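Local structure of putative antidote protein of plasmid maintenance system (3CEC) at residues I17-V22 with N79-V84. The protein probably acts as the antitoxin of a plasmid maintenance system, a helix-turn-helix protein likely to bind DNA and hold its partner toxin in check. Sequence-based numbering, arbitrary orientation. Where two conformers were deposited one is given.
Sequences IHPGEV and NLQQKV
Pro-19 packs the CG-CD edge of its ring against Leu-80, Gln-81 and Val-84, bringing the start of helix 19-30 against the long helix 74-101. In this all-helical protein of the helix-turn-helix family, the contact joins the first helix to the last, between segments 57 residues apart in sequence. The tight part centres on the proline. Its CG lies 3.9 Å from CB of Leu-80, while its CD meets CG2 of Val-84 at 4.0 Å. Gln-81 crosses the ring at about a right angle: CG leaves anti to the backbone N (chi1 -176°), and the bend at chi2 turns the amide back toward the proline, putting OE1 3.5 Å from Pro-19 CG. That oxygen accepts the backbone N-H of Ile-58, and NE2 donates to Asp-85, two bonds that fix the amide's rotation beside the apolar ring. With an alanine here in place of Pro-19, CG and CD of the ring are gone, which would probably open a gap beside Leu-80 CB and leave Val-84 CG2 without its ring neighbour. Val-84 CG2 also reaches CA of His-18, at 3.8 Å. His-18 is the N-cap of helix 19-30, and its backbone N donates to OE1 of Glu-21 (N-H...O angle 160°), one half of a capping box, the third helical residue reaching back to the N-cap. Toward Ile-17 and Val-22 the fit is looser. There Val-22 and Leu-80 cross at about a right angle and meet through single methyls, CG2 to CD1. Exposed Ile-17 keeps its side chain at a distance and takes part chiefly through its carbonyl oxygen. A water bridges the two backbones on this side, donating one hydrogen to Ile-17 O and the other to Leu-80 O, the latter 2.8 Å from the water oxygen.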
loop_
_atom_site.group_PDB
_atom_site.type_symbol
_atom_site.label_atom_id
_atom_site.label_comp_id
_atom_site.label_asym_id
_atom_site.label_seq_id
_atom_site.Cartn_x
_atom_site.Cartn_y
_atom_site.Cartn_z
ATOM N N ILE A 17 4.952 0.093 7.234
ATOM C CA ILE A 17 4.669 1.270 6.384
ATOM C C ILE A 17 3.869 0.795 5.180
ATOM O O ILE A 17 4.338 -0.075 4.432
ATOM C CB ILE A 17 5.947 1.952 5.928
ATOM C CG1 ILE A 17 6.897 2.236 7.112
ATOM C CG2 ILE A 17 5.548 3.271 5.206
ATOM C CD1 ILE A 17 8.202 2.959 6.755
ATOM N N HIS A 18 2.612 1.280 5.047
ATOM C CA HIS A 18 1.707 0.935 3.892
ATOM C C HIS A 18 2.315 1.624 2.695
ATOM O O HIS A 18 2.874 2.726 2.815
ATOM C CB HIS A 18 0.203 1.397 4.027
ATOM C CG HIS A 18 -0.766 0.794 3.003
ATOM N ND1 HIS A 18 -1.514 -0.337 3.278
ATOM C CD2 HIS A 18 -1.148 1.186 1.746
ATOM C CE1 HIS A 18 -2.271 -0.630 2.236
ATOM N NE2 HIS A 18 -2.076 0.286 1.301
ATOM N N PRO A 19 2.208 0.972 1.543
ATOM C CA PRO A 19 2.599 1.613 0.271
ATOM C C PRO A 19 1.942 2.962 0.081
ATOM O O PRO A 19 2.535 3.906 -0.447
ATOM C CB PRO A 19 2.098 0.629 -0.786
ATOM C CG PRO A 19 2.015 -0.678 -0.073
ATOM C CD PRO A 19 1.840 -0.440 1.358
ATOM N N GLY A 20 0.708 3.058 0.515
ATOM C CA GLY A 20 -0.069 4.268 0.367
ATOM C C GLY A 20 0.525 5.447 1.106
ATOM O O GLY A 20 0.419 6.584 0.679
ATOM N N GLU A 21 1.137 5.138 2.244
ATOM C CA GLU A 21 1.754 6.175 3.058
ATOM C C GLU A 21 2.991 6.717 2.357
ATOM O O GLU A 21 3.268 7.955 2.387
ATOM C CB GLU A 21 2.119 5.659 4.453
ATOM C CG GLU A 21 0.888 5.288 5.264
ATOM C CD GLU A 21 1.223 4.665 6.627
ATOM O OE1 GLU A 21 1.819 3.562 6.698
ATOM O OE2 GLU A 21 0.859 5.300 7.630
ATOM N N VAL A 22 3.679 5.821 1.678
ATOM C CA VAL A 22 4.885 6.223 0.943
ATOM C C VAL A 22 4.489 7.075 -0.242
ATOM O O VAL A 22 5.088 8.147 -0.508
ATOM C CB VAL A 22 5.729 5.038 0.473
ATOM C CG1 VAL A 22 6.980 5.519 -0.304
ATOM C CG2 VAL A 22 6.141 4.180 1.740
ATOM N N ASN A 79 7.197 -5.432 -2.232
ATOM C CA ASN A 79 7.802 -5.788 -0.910
ATOM C C ASN A 79 7.066 -5.048 0.181
ATOM O O ASN A 79 6.730 -5.616 1.224
ATOM C CB ASN A 79 9.288 -5.527 -0.889
ATOM C CG ASN A 79 10.093 -6.561 -1.709
ATOM O OD1 ASN A 79 9.583 -7.633 -2.047
ATOM N ND2 ASN A 79 11.373 -6.239 -2.021
ATOM N N LEU A 80 6.814 -3.769 -0.037
ATOM C CA LEU A 80 6.003 -2.952 0.900
ATOM C C LEU A 80 4.650 -3.618 1.185
ATOM O O LEU A 80 4.271 -3.830 2.324
ATOM C CB LEU A 80 5.812 -1.493 0.470
ATOM C CG LEU A 80 7.023 -0.634 0.540
ATOM C CD1 LEU A 80 6.705 0.692 -0.134
ATOM C CD2 LEU A 80 7.484 -0.418 2.021
ATOM N N GLN A 81 3.978 -4.023 0.137
ATOM C CA GLN A 81 2.660 -4.588 0.251
ATOM C C GLN A 81 2.755 -5.958 0.952
ATOM O O GLN A 81 1.908 -6.261 1.770
ATOM C CB GLN A 81 1.986 -4.749 -1.122
ATOM C CG GLN A 81 0.572 -5.246 -0.981
ATOM C CD GLN A 81 -0.314 -4.227 -0.321
ATOM O OE1 GLN A 81 -0.445 -3.086 -0.782
ATOM N NE2 GLN A 81 -0.930 -4.616 0.800
ATOM N N GLN A 82 3.738 -6.792 0.597
ATOM C CA GLN A 82 3.849 -8.119 1.202
ATOM C C GLN A 82 4.036 -7.994 2.691
ATOM O O GLN A 82 3.447 -8.755 3.468
ATOM C CB GLN A 82 5.005 -8.886 0.592
ATOM C CG GLN A 82 5.170 -10.323 1.122
ATOM N N LYS A 83 4.819 -7.011 3.094
ATOM C CA LYS A 83 5.098 -6.811 4.555
ATOM C C LYS A 83 3.851 -6.435 5.300
ATOM O O LYS A 83 3.595 -6.910 6.425
ATOM C CB LYS A 83 6.190 -5.764 4.785
ATOM C CG LYS A 83 7.536 -6.351 4.545
ATOM C CD LYS A 83 8.610 -5.310 4.658
ATOM C CE LYS A 83 9.974 -5.938 4.709
ATOM N NZ LYS A 83 10.026 -6.945 5.806
ATOM N N VAL A 84 3.046 -5.598 4.680
ATOM C CA VAL A 84 1.733 -5.240 5.214
ATOM C C VAL A 84 0.817 -6.455 5.332
ATOM O O VAL A 84 0.142 -6.664 6.366
ATOM C CB VAL A 84 1.022 -4.152 4.353
ATOM C CG1 VAL A 84 -0.450 -3.968 4.795
ATOM C CG2 VAL A 84 1.786 -2.863 4.505
HETATM O O HOH W 1 5.436 -2.375 4.471
#